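Local atomic coordinates of germination protein YpeB (PDB entry 5BOI), a protein that takes part in the germination of Bacillus spores, its C-terminal PepSY-containing region, the part described here, probably serving an inhibitory role. Residues D61-K65 / G66-L70; F95-H99 / R100-L104; K138-L141 / E142-S145; N82-L85 / N86-M89. One frame throughout, in Å; residues are numbered along the deposited sequence.

Interaction 1. Residues D61-K65 / G66-L70; sequences DITQK and GGYPL
T63 and Y68 lie side by side where strands 57-63 and 69-74 meet in a β-hairpin. Backbone bonds set the frame: L70 N donates to D61 O at 3.0 Å and T63 N to Y68 O at 3.2 Å, leaving I62 and P69 as the antiparallel non-hydrogen-bonded pair between them. G67 N adds a weak bond to T63 O. Polar side-chain bonding centres on T63. Its OG1, held between the backbone N and the carbonyl carbon (chi1 55°), accepts from Y68 N at 2.8 Å in a nearly straight bond (164°) and donates to K65 O at 2.6 Å. A valine in its place would probably leave Y68 N and K65 O without these mates and free the turn to shift. I62 CG2 makes a close methyl-to-carbonyl contact with Y68 O at 3.2 Å; apolar packing comes from helix 12-22, whose V18 and F22 receive I62 and P69 respectively. G66 and G67 both take positive phi, a conformation glycine adopts readily. One hydroxyl, donor and acceptor at once, thus ties the end of the first strand to both the turn (K65 O) and the returning chain (Y68 N), so the hairpin end is fastened by polar bonds more than by packing.

Interaction 2. Residues F95-H99 / R100-L104; sequences FLKDH and RFESL
Between L96 and F101 the chain leaves helix 85-98 through a Schellman-like cap: F101 N makes the 6→1 bond to L96 O at 3.0 Å and R100 has positive phi, but R100 N stays 3.6 Å from K97 O and the 5→2 bond is not made. H99 N also bonds L96 O, coming from the opposite face of its carbonyl plane. The side chains of L96 and F101 cross obliquely, CD2 of L96 lying 3.9 Å from CB of F101, the apolar pairing that commonly accompanies such a cap. L96 also meets L104 nearly at a right angle, CD1 to CD1 at 4.0 Å, and F149 meets the F101 ring edge-to-face. H99 folds back over its own helix: with CG beside the backbone N (chi1 -70°), ND1 donates in its ring plane to F95 O at 2.9 Å. H99 ND1 lies over one face of the F95 ring, near its rim, and F95 CZ over a face of the H99 ring; F22 packs edge-to-face with both. K97 bends at three torsions toward E102, but the salt bridge is long, NZ to OE1 3.8 Å. One water accepts from K97 NZ and L104 N (3.2 Å) and donates to F101 O at 2.7 Å.

Interaction 3. Residues K138-L141 / E142-S145; sequences KMSL and EDGS
S140 meets E142, D143 and S145 at the end of strand 134-140. Its OG stands anti to the backbone N (chi1 166°), leaning along the chain, and there accepts from E142 N at 3.0 Å, an ST turn; a water also bonds this hydroxyl at 2.7 Å from OG. D143 takes the opposite course: CG sits between its backbone N and carbonyl carbon (chi1 55°), which carries OD1 back over the loop. S145 N donates to D143 OD1 at 2.9 Å from above the carboxylate plane, forming an Asx turn. The same oxygen lies 3.2 Å from CB of S140, so the carboxylate lies against the S140 side chain. S145 turns OG toward D143 OD1 too, but so closely that the exact geometry is doubtful. The E142 side chain extends outward, and of its atoms CB is the one that meets S140 OG. Two backbone bonds close the loop: S140 N donates almost straight along the C=O axis to S145 O at 2.7 Å, and G144 N to S140 O at 2.8 Å. G144 adopts a left-handed conformation in which a side chain would jam against the preceding carbonyl. Residues L141 to G144 thus turn strand 134-140 into strand 146-150, a β-hairpin loop stiffened by consecutive ST and Asx turns.

Interaction 4. Residues N82-L85 / N86-M89; sequences NISL and NDAM
S84 caps the N terminus of helix 85-98, its OG accepting from D87 N at 3.0 Å with an angle of 158°. The hydroxyl reaches that N-H because it sits between the backbone N and the carbonyl carbon of S84 (chi1 63°). The first helical turn closes with A88 N to S84 O at 3.0 Å and M89 N to L85 O at 2.9 Å. The tight part is apolar: I83, just before the cap, lays CD1 against A88 CB at 3.9 Å, the pairing of a hydrophobic staple, and its CB also meets D87 CB at 4.1 Å. One turn apart, L85 CG and M89 CE approach to 3.6 Å, although M89 has two conformers, so the touch of its end is less certain. The outer side is looser. There N86 is exposed, and a water donates to D87 OD1 at 3.1 Å while bonding S84 OG only weakly. The D87 carboxylate, beside the first turn, would probably be favoured by the helix dipole. With an alanine here in place of S84, D87 N is likely to lose its capping acceptor and the first turn to fray more easily. Across the fold, L85, A88 and M89 pack on F118 of strand 115-123, whereas I83 and A88 lie on L141 in the loop between strands 134-140 and 146-150.

In the fold
The four contacts are local and follow in series, neither nesting nor crossing. Interaction 1 closes the hairpin of strands 57-63 and 69-74; interaction 4 then starts helix 85-98, interaction 2 ends it and leads into strand 104-112, and interaction 3 turns strand 134-140 into strand 146-150. The centres of interactions 2 and 4 lie about 18 Å apart. The C-terminal exit of the helix touches the first hairpin, F101 CZ packing on P69 O at 4.0 Å. Its N-terminal approach meets the loop of interaction 3, where N82 probably bonds L141 O and E142 O, and A88 packs on L141. The helix with its flanking residues thereby links these two hairpins of the PepSY-containing region.

Interaction 1. Residues D61-K65 / G66-L70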
ATOM      1  N   ASP A  61       3.110  12.804  -8.191  1.00 47.21           N
ATOM      2  CA  ASP A  61       1.805  13.397  -8.374  1.00 51.44           C
ATOM      3  C   ASP A  61       1.201  13.775  -7.025  1.00 52.12           C
ATOM      4  O   ASP A  61       1.263  13.020  -6.047  1.00 46.55           O
ATOM      5  CB  ASP A  61       0.888  12.444  -9.141  1.00 54.56           C
ATOM      6  CG  ASP A  61       1.333  12.254 -10.588  1.00 71.47           C
ATOM      7  OD1 ASP A  61       0.959  13.092 -11.435  1.00 70.39           O
ATOM      8  OD2 ASP A  61       2.054  11.273 -10.881  1.00 77.94           O
ATOM      9  N   ILE A  62       0.642  14.972  -6.979  1.00 55.74           N
ATOM     10  CA  ILE A  62       0.004  15.490  -5.781  1.00 58.03           C
ATOM     11  C   ILE A  62      -1.363  16.038  -6.163  1.00 62.41           C
ATOM     12  O   ILE A  62      -1.540  16.585  -7.251  1.00 73.81           O
ATOM     13  CB  ILE A  62       0.852  16.591  -5.114  1.00 62.77           C
ATOM     14  CG1 ILE A  62       2.317  16.146  -5.003  1.00 58.11           C
ATOM     15  CG2 ILE A  62       0.274  16.986  -3.764  1.00 63.54           C
ATOM     16  CD1 ILE A  62       3.166  17.019  -4.111  1.00 57.33           C
ATOM     17  N   THR A  63      -2.333  15.874  -5.277  1.00 57.50           N
ATOM     18  CA  THR A  63      -3.686  16.318  -5.562  1.00 64.78           C
ATOM     19  C   THR A  63      -3.737  17.843  -5.540  1.00 71.30           C
ATOM     20  O   THR A  63      -3.226  18.475  -4.615  1.00 70.56           O
ATOM     21  CB  THR A  63      -4.692  15.733  -4.554  1.00 62.64           C
ATOM     22  OG1 THR A  63      -4.280  16.052  -3.220  1.00 67.35           O
ATOM     23  CG2 THR A  63      -4.744  14.225  -4.695  1.00 56.93           C
ATOM     24  N   GLN A  64      -4.335  18.425  -6.576  1.00 61.01           N
ATOM     25  CA  GLN A  64      -4.505  19.868  -6.634  1.00 74.12           C
ATOM     26  C   GLN A  64      -5.292  20.317  -5.405  1.00 79.03           C
ATOM     27  O   GLN A  64      -5.040  21.388  -4.841  1.00 75.59           O
ATOM     28  CB  GLN A  64      -5.215  20.290  -7.924  1.00 80.05           C
ATOM     29  CG  GLN A  64      -4.339  20.236  -9.170  1.00 81.48           C
ATOM     30  CD  GLN A  64      -5.022  20.812 -10.397  1.00 85.47           C
ATOM     31  OE1 GLN A  64      -5.073  20.174 -11.451  1.00 86.82           O
ATOM     32  NE2 GLN A  64      -5.544  22.027 -10.270  1.00 84.73           N
ATOM     33  N   LYS A  65      -6.232  19.480  -4.991  1.00 87.10           N
ATOM     34  CA  LYS A  65      -6.976  19.715  -3.774  1.00 97.10           C
ATOM     35  C   LYS A  65      -6.307  19.054  -2.570  1.00 85.96           C
ATOM     36  O   LYS A  65      -5.985  17.860  -2.583  1.00 92.31           O
ATOM     37  CB  LYS A  65      -8.411  19.227  -3.963  1.00114.72           C
ATOM     38  CG  LYS A  65      -8.562  17.724  -4.077  1.00105.07           C
ATOM     39  CD  LYS A  65     -10.009  17.254  -4.213  1.00 95.86           C
ATOM     40  CE  LYS A  65     -11.024  18.161  -3.535  1.00 91.61           C
ATOM     41  NZ  LYS A  65     -12.371  17.827  -4.081  1.00 96.20           N
ATOM     42  N   GLY A  66      -6.021  19.859  -1.552  1.00 72.00           N
ATOM     43  CA  GLY A  66      -5.483  19.346  -0.301  1.00 70.82           C
ATOM     44  C   GLY A  66      -4.022  18.920  -0.296  1.00 72.65           C
ATOM     45  O   GLY A  66      -3.488  18.571   0.756  1.00 78.05           O
ATOM     46  N   GLY A  67      -3.383  18.928  -1.464  1.00 72.07           N
ATOM     47  CA  GLY A  67      -1.972  18.595  -1.568  1.00 66.60           C
ATOM     48  C   GLY A  67      -1.561  17.260  -0.966  1.00 67.39           C
ATOM     49  O   GLY A  67      -0.628  17.193  -0.163  1.00 61.74           O
ATOM     50  N   TYR A  68      -2.258  16.197  -1.361  1.00 71.04           N
ATOM     51  CA  TYR A  68      -1.994  14.851  -0.865  1.00 71.06           C
ATOM     52  C   TYR A  68      -0.947  14.141  -1.703  1.00 58.73           C
ATOM     53  O   TYR A  68      -1.038  14.159  -2.927  1.00 57.67           O
ATOM     54  CB  TYR A  68      -3.277  14.027  -0.873  1.00 81.84           C
ATOM     55  CG  TYR A  68      -4.050  14.057   0.422  1.00 93.15           C
ATOM     56  CD1 TYR A  68      -3.722  13.203   1.466  1.00 95.37           C
ATOM     57  CD2 TYR A  68      -5.112  14.935   0.598  1.00100.96           C
ATOM     58  CE1 TYR A  68      -4.434  13.220   2.649  1.00102.49           C
ATOM     59  CE2 TYR A  68      -5.829  14.963   1.775  1.00103.68           C
ATOM     60  CZ  TYR A  68      -5.486  14.104   2.798  1.00104.61           C
ATOM     61  OH  TYR A  68      -6.203  14.136   3.968  1.00103.97           O
ATOM     62  N   PRO A  69       0.043  13.503  -1.050  1.00 52.93           N
ATOM     63  CA  PRO A  69       0.982  12.698  -1.833  1.00 45.90           C
ATOM     64  C   PRO A  69       0.224  11.540  -2.436  1.00 42.75           C
ATOM     65  O   PRO A  69      -0.248  10.668  -1.709  1.00 43.43           O
ATOM     66  CB  PRO A  69       2.007  12.210  -0.803  1.00 54.16           C
ATOM     67  CG  PRO A  69       1.758  13.016   0.432  1.00 55.88           C
ATOM     68  CD  PRO A  69       0.314  13.416   0.393  1.00 55.77           C
ATOM     69  N   LEU A  70       0.090  11.542  -3.752  1.00 38.19           N
ATOM     70  CA  LEU A  70      -0.711  10.532  -4.421  1.00 38.68           C
ATOM     71  C   LEU A  70       0.126   9.381  -4.981  1.00 40.98           C
ATOM     72  O   LEU A  70      -0.200   8.212  -4.782  1.00 36.31           O
ATOM     73  CB  LEU A  70      -1.504  11.189  -5.543  1.00 49.15           C
ATOM     74  CG  LEU A  70      -2.593  10.351  -6.195  1.00 52.65           C
ATOM     75  CD1 LEU A  70      -3.697  10.028  -5.186  1.00 48.12           C
ATOM     76  CD2 LEU A  70      -3.133  11.102  -7.395  1.00 56.62           C
TER

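Interaction 2. Residues F95-H99 / R100-L104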
ATOM      1  N   PHE A  95       8.251   4.854   7.608  1.00 36.64           N
ATOM      2  CA  PHE A  95       8.044   5.943   6.666  1.00 39.32           C
ATOM      3  C   PHE A  95       6.570   6.354   6.646  1.00 34.23           C
ATOM      4  O   PHE A  95       6.256   7.546   6.768  1.00 35.08           O
ATOM      5  CB  PHE A  95       8.493   5.538   5.262  1.00 33.37           C
ATOM      6  CG  PHE A  95       8.245   6.590   4.223  1.00 33.57           C
ATOM      7  CD1 PHE A  95       9.167   7.597   4.011  1.00 38.02           C
ATOM      8  CD2 PHE A  95       7.097   6.569   3.454  1.00 39.53           C
ATOM      9  CE1 PHE A  95       8.948   8.565   3.056  1.00 38.19           C
ATOM     10  CE2 PHE A  95       6.873   7.547   2.491  1.00 41.51           C
ATOM     11  CZ  PHE A  95       7.811   8.547   2.299  1.00 37.74           C
ATOM     12  N   LEU A  96       5.681   5.366   6.527  1.00 31.85           N
ATOM     13  CA  LEU A  96       4.244   5.651   6.475  1.00 38.79           C
ATOM     14  C   LEU A  96       3.791   6.396   7.725  1.00 41.58           C
ATOM     15  O   LEU A  96       3.117   7.417   7.626  1.00 38.24           O
ATOM     16  CB  LEU A  96       3.423   4.370   6.301  1.00 30.84           C
ATOM     17  CG  LEU A  96       3.569   3.724   4.916  1.00 29.97           C
ATOM     18  CD1 LEU A  96       2.898   2.375   4.850  1.00 34.59           C
ATOM     19  CD2 LEU A  96       3.005   4.666   3.868  1.00 38.49           C
ATOM     20  N   LYS A  97       4.182   5.892   8.891  1.00 34.62           N
ATOM     21  CA  LYS A  97       3.797   6.511  10.150  1.00 40.69           C
ATOM     22  C   LYS A  97       4.376   7.918  10.268  1.00 45.18           C
ATOM     23  O   LYS A  97       3.718   8.819  10.779  1.00 45.79           O
ATOM     24  CB  LYS A  97       4.238   5.640  11.328  1.00 43.09           C
ATOM     25  CG  LYS A  97       3.771   4.197  11.201  1.00 55.15           C
ATOM     26  CD  LYS A  97       3.332   3.604  12.514  1.00 64.67           C
ATOM     27  CE  LYS A  97       2.221   2.586  12.298  1.00 70.64           C
ATOM     28  NZ  LYS A  97       0.996   3.205  11.714  1.00 70.33           N
ATOM     29  N   ASP A  98       5.600   8.110   9.785  1.00 39.46           N
ATOM     30  CA  ASP A  98       6.233   9.430   9.827  1.00 53.75           C
ATOM     31  C   ASP A  98       5.577  10.442   8.888  1.00 50.83           C
ATOM     32  O   ASP A  98       5.757  11.653   9.060  1.00 48.55           O
ATOM     33  CB  ASP A  98       7.729   9.342   9.490  1.00 53.88           C
ATOM     34  CG  ASP A  98       8.539   8.658  10.574  1.00 53.62           C
ATOM     35  OD1 ASP A  98       8.038   8.540  11.709  1.00 52.49           O
ATOM     36  OD2 ASP A  98       9.688   8.256  10.298  1.00 61.41           O
ATOM     37  N   HIS A  99       4.826   9.962   7.901  1.00 44.86           N
ATOM     38  CA  HIS A  99       4.262  10.864   6.902  1.00 38.66           C
ATOM     39  C   HIS A  99       2.739  10.864   6.881  1.00 44.42           C
ATOM     40  O   HIS A  99       2.136  11.031   5.824  1.00 55.87           O
ATOM     41  CB  HIS A  99       4.815  10.527   5.518  1.00 41.04           C
ATOM     42  CG  HIS A  99       6.264  10.863   5.364  1.00 44.16           C
ATOM     43  ND1 HIS A  99       7.270  10.041   5.824  1.00 52.03           N
ATOM     44  CD2 HIS A  99       6.875  11.960   4.858  1.00 45.14           C
ATOM     45  CE1 HIS A  99       8.441  10.602   5.581  1.00 54.70           C
ATOM     46  NE2 HIS A  99       8.229  11.769   4.996  1.00 55.28           N
ATOM     47  N   ARG A 100       2.137  10.659   8.054  1.00 38.69           N
ATOM     48  CA  ARG A 100       0.696  10.812   8.284  1.00 53.03           C
ATOM     49  C   ARG A 100      -0.176   9.738   7.640  1.00 57.11           C
ATOM     50  O   ARG A 100      -1.381   9.931   7.486  1.00 62.25           O
ATOM     51  CB  ARG A 100       0.211  12.191   7.816  1.00 67.17           C
ATOM     52  CG  ARG A 100       0.572  13.330   8.754  1.00 82.64           C
ATOM     53  CD  ARG A 100       0.337  14.692   8.107  1.00 96.42           C
ATOM     54  NE  ARG A 100      -0.670  14.644   7.050  1.00106.12           N
ATOM     55  CZ  ARG A 100      -0.858  15.610   6.155  1.00110.24           C
ATOM     56  NH1 ARG A 100      -1.795  15.483   5.225  1.00110.89           N
ATOM     57  NH2 ARG A 100      -0.109  16.703   6.192  1.00109.82           N
ATOM     58  N   PHE A 101       0.427   8.614   7.270  1.00 48.71           N
ATOM     59  CA  PHE A 101      -0.347   7.461   6.823  1.00 47.74           C
ATOM     60  C   PHE A 101      -0.444   6.496   7.978  1.00 45.02           C
ATOM     61  O   PHE A 101       0.413   5.628   8.147  1.00 44.88           O
ATOM     62  CB  PHE A 101       0.286   6.798   5.598  1.00 39.54           C
ATOM     63  CG  PHE A 101       0.146   7.602   4.344  1.00 40.99           C
ATOM     64  CD1 PHE A 101      -0.976   7.471   3.547  1.00 45.66           C
ATOM     65  CD2 PHE A 101       1.126   8.508   3.974  1.00 43.74           C
ATOM     66  CE1 PHE A 101      -1.118   8.215   2.392  1.00 46.90           C
ATOM     67  CE2 PHE A 101       0.990   9.262   2.819  1.00 44.94           C
ATOM     68  CZ  PHE A 101      -0.131   9.117   2.028  1.00 43.21           C
ATOM     69  N   GLU A 102      -1.483   6.677   8.789  1.00 38.25           N
ATOM     70  CA  GLU A 102      -1.684   5.874   9.986  1.00 41.28           C
ATOM     71  C   GLU A 102      -2.758   4.814   9.741  1.00 48.03           C
ATOM     72  O   GLU A 102      -3.550   4.926   8.796  1.00 48.05           O
ATOM     73  CB  GLU A 102      -2.097   6.752  11.172  1.00 56.21           C
ATOM     74  CG  GLU A 102      -1.394   8.100  11.254  1.00 58.60           C
ATOM     75  CD  GLU A 102       0.098   7.969  11.469  1.00 67.36           C
ATOM     76  OE1 GLU A 102       0.519   6.987  12.115  1.00 67.11           O
ATOM     77  OE2 GLU A 102       0.850   8.847  10.988  1.00 68.45           O
ATOM     78  N   SER A 103      -2.764   3.795  10.599  1.00 33.75           N
ATOM     79  CA  SER A 103      -3.761   2.717  10.587  1.00 33.14           C
ATOM     80  C   SER A 103      -3.650   1.829   9.347  1.00 36.83           C
ATOM     81  O   SER A 103      -4.652   1.336   8.834  1.00 34.30           O
ATOM     82  CB  SER A 103      -5.181   3.278  10.700  1.00 48.73           C
ATOM     83  OG  SER A 103      -5.583   3.866   9.476  1.00 66.62           O
ATOM     84  N   LEU A 104      -2.421   1.631   8.889  1.00 32.20           N
ATOM     85  CA  LEU A 104      -2.148   0.672   7.812  1.00 30.16           C
ATOM     86  C   LEU A 104      -1.464  -0.560   8.389  1.00 35.64           C
ATOM     87  O   LEU A 104      -0.766  -0.466   9.401  1.00 37.30           O
ATOM     88  CB  LEU A 104      -1.281   1.332   6.748  1.00 29.56           C
ATOM     89  CG  LEU A 104      -1.972   2.443   5.954  1.00 34.81           C
ATOM     90  CD1 LEU A 104      -0.958   3.233   5.166  1.00 38.23           C
ATOM     91  CD2 LEU A 104      -2.991   1.837   4.996  1.00 46.80           C
TER
HETATM   92  O   HOH W   1       0.284   3.191   9.317  1.00 43.08           O
HETATM   93  O   HOH W   2      -0.964   0.628  12.157  1.00 60.71           O

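Interaction 3. Residues K138-L141 / E142-S145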
ATOM      1  N   LYS A 138       7.767   0.857  -2.751  1.00 29.08           N
ATOM      2  CA  LYS A 138       8.954   0.200  -3.257  1.00 29.51           C
ATOM      3  C   LYS A 138      10.148   0.874  -2.582  1.00 31.24           C
ATOM      4  O   LYS A 138      10.238   2.106  -2.542  1.00 31.97           O
ATOM      5  CB  LYS A 138       9.058   0.298  -4.781  1.00 31.96           C
ATOM      6  CG  LYS A 138       7.918  -0.414  -5.515  1.00 37.00           C
ATOM      7  CD  LYS A 138       7.954  -0.145  -7.007  1.00 44.69           C
ATOM      8  CE  LYS A 138       6.721  -0.746  -7.681  1.00 55.55           C
ATOM      9  NZ  LYS A 138       6.635  -0.424  -9.134  1.00 56.37           N
ATOM     10  N   MET A 139      11.025   0.053  -2.012  0.63 27.72           N
ATOM     11  CA  MET A 139      12.170   0.539  -1.252  0.63 29.92           C
ATOM     12  C   MET A 139      13.471   0.088  -1.901  0.63 29.28           C
ATOM     13  O   MET A 139      13.552  -1.017  -2.413  0.63 29.78           O
ATOM     14  CB  MET A 139      12.132   0.023   0.190  0.63 28.20           C
ATOM     15  CG  MET A 139      10.795   0.136   0.898  0.63 23.60           C
ATOM     16  SD  MET A 139      10.306   1.834   1.175  0.63 30.12           S
ATOM     17  CE  MET A 139      11.468   2.315   2.444  0.63 35.97           C
ATOM     18  N   SER A 140      14.493   0.936  -1.865  1.00 26.45           N
ATOM     19  CA  SER A 140      15.827   0.523  -2.285  1.00 29.11           C
ATOM     20  C   SER A 140      16.424  -0.392  -1.234  1.00 29.85           C
ATOM     21  O   SER A 140      16.489  -0.025  -0.072  1.00 28.80           O
ATOM     22  CB  SER A 140      16.743   1.730  -2.467  1.00 29.59           C
ATOM     23  OG  SER A 140      18.100   1.276  -2.556  1.00 29.11           O
ATOM     24  N   LEU A 141      16.902  -1.562  -1.624  1.00 26.41           N
ATOM     25  CA  LEU A 141      17.639  -2.388  -0.668  1.00 28.14           C
ATOM     26  C   LEU A 141      19.112  -1.979  -0.510  1.00 31.53           C
ATOM     27  O   LEU A 141      19.842  -2.620   0.251  1.00 30.39           O
ATOM     28  CB  LEU A 141      17.544  -3.863  -1.054  1.00 31.20           C
ATOM     29  CG  LEU A 141      16.108  -4.428  -1.054  1.00 30.02           C
ATOM     30  CD1 LEU A 141      16.139  -5.901  -1.383  1.00 27.18           C
ATOM     31  CD2 LEU A 141      15.384  -4.186   0.272  1.00 31.27           C
ATOM     32  N   GLU A 142      19.546  -0.924  -1.205  1.00 27.67           N
ATOM     33  CA  GLU A 142      20.926  -0.424  -1.049  1.00 27.41           C
ATOM     34  C   GLU A 142      21.029   0.471   0.173  1.00 32.51           C
ATOM     35  O   GLU A 142      22.045   0.450   0.898  1.00 36.38           O
ATOM     36  CB  GLU A 142      21.392   0.346  -2.303  1.00 31.24           C
ATOM     37  CG  GLU A 142      22.866   0.732  -2.324  1.00 37.69           C
ATOM     38  CD  GLU A 142      23.348   1.128  -3.724  1.00 48.03           C
ATOM     39  OE1 GLU A 142      23.945   2.213  -3.875  1.00 54.92           O
ATOM     40  OE2 GLU A 142      23.121   0.353  -4.680  1.00 41.75           O
ATOM     41  N   ASP A 143      19.984   1.266   0.403  1.00 41.05           N
ATOM     42  CA  ASP A 143      20.016   2.257   1.483  1.00 41.46           C
ATOM     43  C   ASP A 143      18.706   2.416   2.245  1.00 49.25           C
ATOM     44  O   ASP A 143      18.635   3.227   3.173  1.00 45.68           O
ATOM     45  CB  ASP A 143      20.434   3.631   0.945  1.00 42.84           C
ATOM     46  CG  ASP A 143      19.567   4.117  -0.215  1.00 42.25           C
ATOM     47  OD1 ASP A 143      18.445   3.603  -0.431  1.00 42.35           O
ATOM     48  OD2 ASP A 143      20.027   5.035  -0.930  1.00 53.11           O
ATOM     49  N   GLY A 144      17.672   1.665   1.869  1.00 36.42           N
ATOM     50  CA  GLY A 144      16.422   1.734   2.598  1.00 42.68           C
ATOM     51  C   GLY A 144      15.558   2.916   2.204  1.00 44.69           C
ATOM     52  O   GLY A 144      14.514   3.157   2.815  1.00 40.95           O
ATOM     53  N   SER A 145      15.967   3.640   1.169  1.00 36.35           N
ATOM     54  CA  SER A 145      15.198   4.796   0.708  1.00 37.16           C
ATOM     55  C   SER A 145      13.957   4.373  -0.063  1.00 36.82           C
ATOM     56  O   SER A 145      13.926   3.301  -0.684  1.00 34.67           O
ATOM     57  CB  SER A 145      16.053   5.717  -0.179  1.00 39.34           C
ATOM     58  OG  SER A 145      16.615   5.018  -1.283  1.00 44.15           O
TER
HETATM   59  O   HOH W   3      19.585   3.262  -3.519  1.00 41.51           O

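Interaction 4. Residues N82-L85 / N86-M89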
ATOM      1  N   ASN A  82      22.230  -4.088   0.452  1.00 25.20           N
ATOM      2  CA  ASN A  82      22.904  -3.937   1.730  1.00 28.91           C
ATOM      3  C   ASN A  82      22.039  -4.302   2.939  1.00 36.69           C
ATOM      4  O   ASN A  82      22.565  -4.581   4.021  1.00 32.08           O
ATOM      5  CB  ASN A  82      23.373  -2.502   1.892  1.00 27.33           C
ATOM      6  CG  ASN A  82      24.549  -2.180   0.984  1.00 24.65           C
ATOM      7  OD1 ASN A  82      25.451  -2.999   0.815  1.00 29.98           O
ATOM      8  ND2 ASN A  82      24.560  -0.981   0.432  1.00 29.38           N
ATOM      9  N   ILE A  83      20.724  -4.252   2.773  1.00 34.52           N
ATOM     10  CA  ILE A  83      19.843  -4.537   3.905  1.00 33.66           C
ATOM     11  C   ILE A  83      18.896  -5.682   3.585  1.00 36.10           C
ATOM     12  O   ILE A  83      18.608  -5.953   2.421  1.00 33.34           O
ATOM     13  CB  ILE A  83      19.017  -3.309   4.315  1.00 36.35           C
ATOM     14  CG1 ILE A  83      18.018  -2.954   3.215  1.00 37.26           C
ATOM     15  CG2 ILE A  83      19.928  -2.147   4.674  1.00 35.46           C
ATOM     16  CD1 ILE A  83      16.982  -1.933   3.630  1.00 40.72           C
ATOM     17  N   SER A  84      18.424  -6.363   4.626  1.00 31.93           N
ATOM     18  CA  SER A  84      17.477  -7.460   4.419  1.00 32.19           C
ATOM     19  C   SER A  84      16.104  -6.953   3.983  1.00 34.15           C
ATOM     20  O   SER A  84      15.778  -5.772   4.182  1.00 29.66           O
ATOM     21  CB  SER A  84      17.331  -8.293   5.696  1.00 36.63           C
ATOM     22  OG  SER A  84      16.801  -7.508   6.744  1.00 39.85           O
ATOM     23  N   LEU A  85      15.299  -7.857   3.422  1.00 26.71           N
ATOM     24  CA  LEU A  85      13.918  -7.546   3.097  1.00 29.35           C
ATOM     25  C   LEU A  85      13.185  -7.172   4.372  1.00 28.82           C
ATOM     26  O   LEU A  85      12.356  -6.268   4.384  1.00 28.94           O
ATOM     27  CB  LEU A  85      13.224  -8.732   2.409  1.00 27.50           C
ATOM     28  CG  LEU A  85      11.843  -8.386   1.853  1.00 27.98           C
ATOM     29  CD1 LEU A  85      11.927  -7.246   0.851  1.00 32.89           C
ATOM     30  CD2 LEU A  85      11.187  -9.606   1.195  1.00 33.76           C
ATOM     31  N   ASN A  86      13.502  -7.873   5.454  1.00 28.60           N
ATOM     32  CA  ASN A  86      12.874  -7.593   6.736  1.00 32.36           C
ATOM     33  C   ASN A  86      13.190  -6.180   7.228  1.00 27.92           C
ATOM     34  O   ASN A  86      12.311  -5.481   7.714  1.00 32.24           O
ATOM     35  CB  ASN A  86      13.309  -8.615   7.774  1.00 42.90           C
ATOM     36  CG  ASN A  86      12.474  -8.546   9.030  1.00 57.44           C
ATOM     37  OD1 ASN A  86      11.242  -8.459   8.970  1.00 54.14           O
ATOM     38  ND2 ASN A  86      13.141  -8.553  10.182  1.00 59.91           N
ATOM     39  N   ASP A  87      14.446  -5.757   7.082  1.00 28.13           N
ATOM     40  CA  ASP A  87      14.824  -4.389   7.424  1.00 33.33           C
ATOM     41  C   ASP A  87      14.096  -3.369   6.554  1.00 30.37           C
ATOM     42  O   ASP A  87      13.674  -2.309   7.042  1.00 29.88           O
ATOM     43  CB  ASP A  87      16.345  -4.186   7.293  1.00 37.75           C
ATOM     44  CG  ASP A  87      17.120  -4.865   8.408  1.00 68.94           C
ATOM     45  OD1 ASP A  87      16.542  -5.099   9.488  1.00 79.50           O
ATOM     46  OD2 ASP A  87      18.320  -5.132   8.226  1.00 83.34           O
ATOM     47  N   ALA A  88      13.925  -3.700   5.280  1.00 29.44           N
ATOM     48  CA  ALA A  88      13.243  -2.792   4.362  1.00 30.74           C
ATOM     49  C   ALA A  88      11.782  -2.659   4.799  1.00 25.59           C
ATOM     50  O   ALA A  88      11.225  -1.570   4.758  1.00 29.91           O
ATOM     51  CB  ALA A  88      13.340  -3.284   2.933  1.00 26.28           C
ATOM     52  N   MET A  89      11.194  -3.784   5.212  0.51 26.55           N
ATOM     53  CA  MET A  89       9.807  -3.842   5.694  0.51 26.20           C
ATOM     54  C   MET A  89       9.607  -2.837   6.823  0.51 35.12           C
ATOM     55  O   MET A  89       8.631  -2.084   6.844  0.51 32.47           O
ATOM     56  CB  MET A  89       9.460  -5.247   6.203  0.51 23.87           C
ATOM     57  CG  MET A  89       9.477  -6.349   5.157  0.51 32.28           C
ATOM     58  SD  MET A  89       9.049  -7.985   5.805  0.51 50.30           S
ATOM     59  CE  MET A  89       9.369  -9.042   4.422  0.51 26.64           C
TER
HETATM   60  O   HOH W   4      16.845  -8.138  10.052  1.00 64.69           O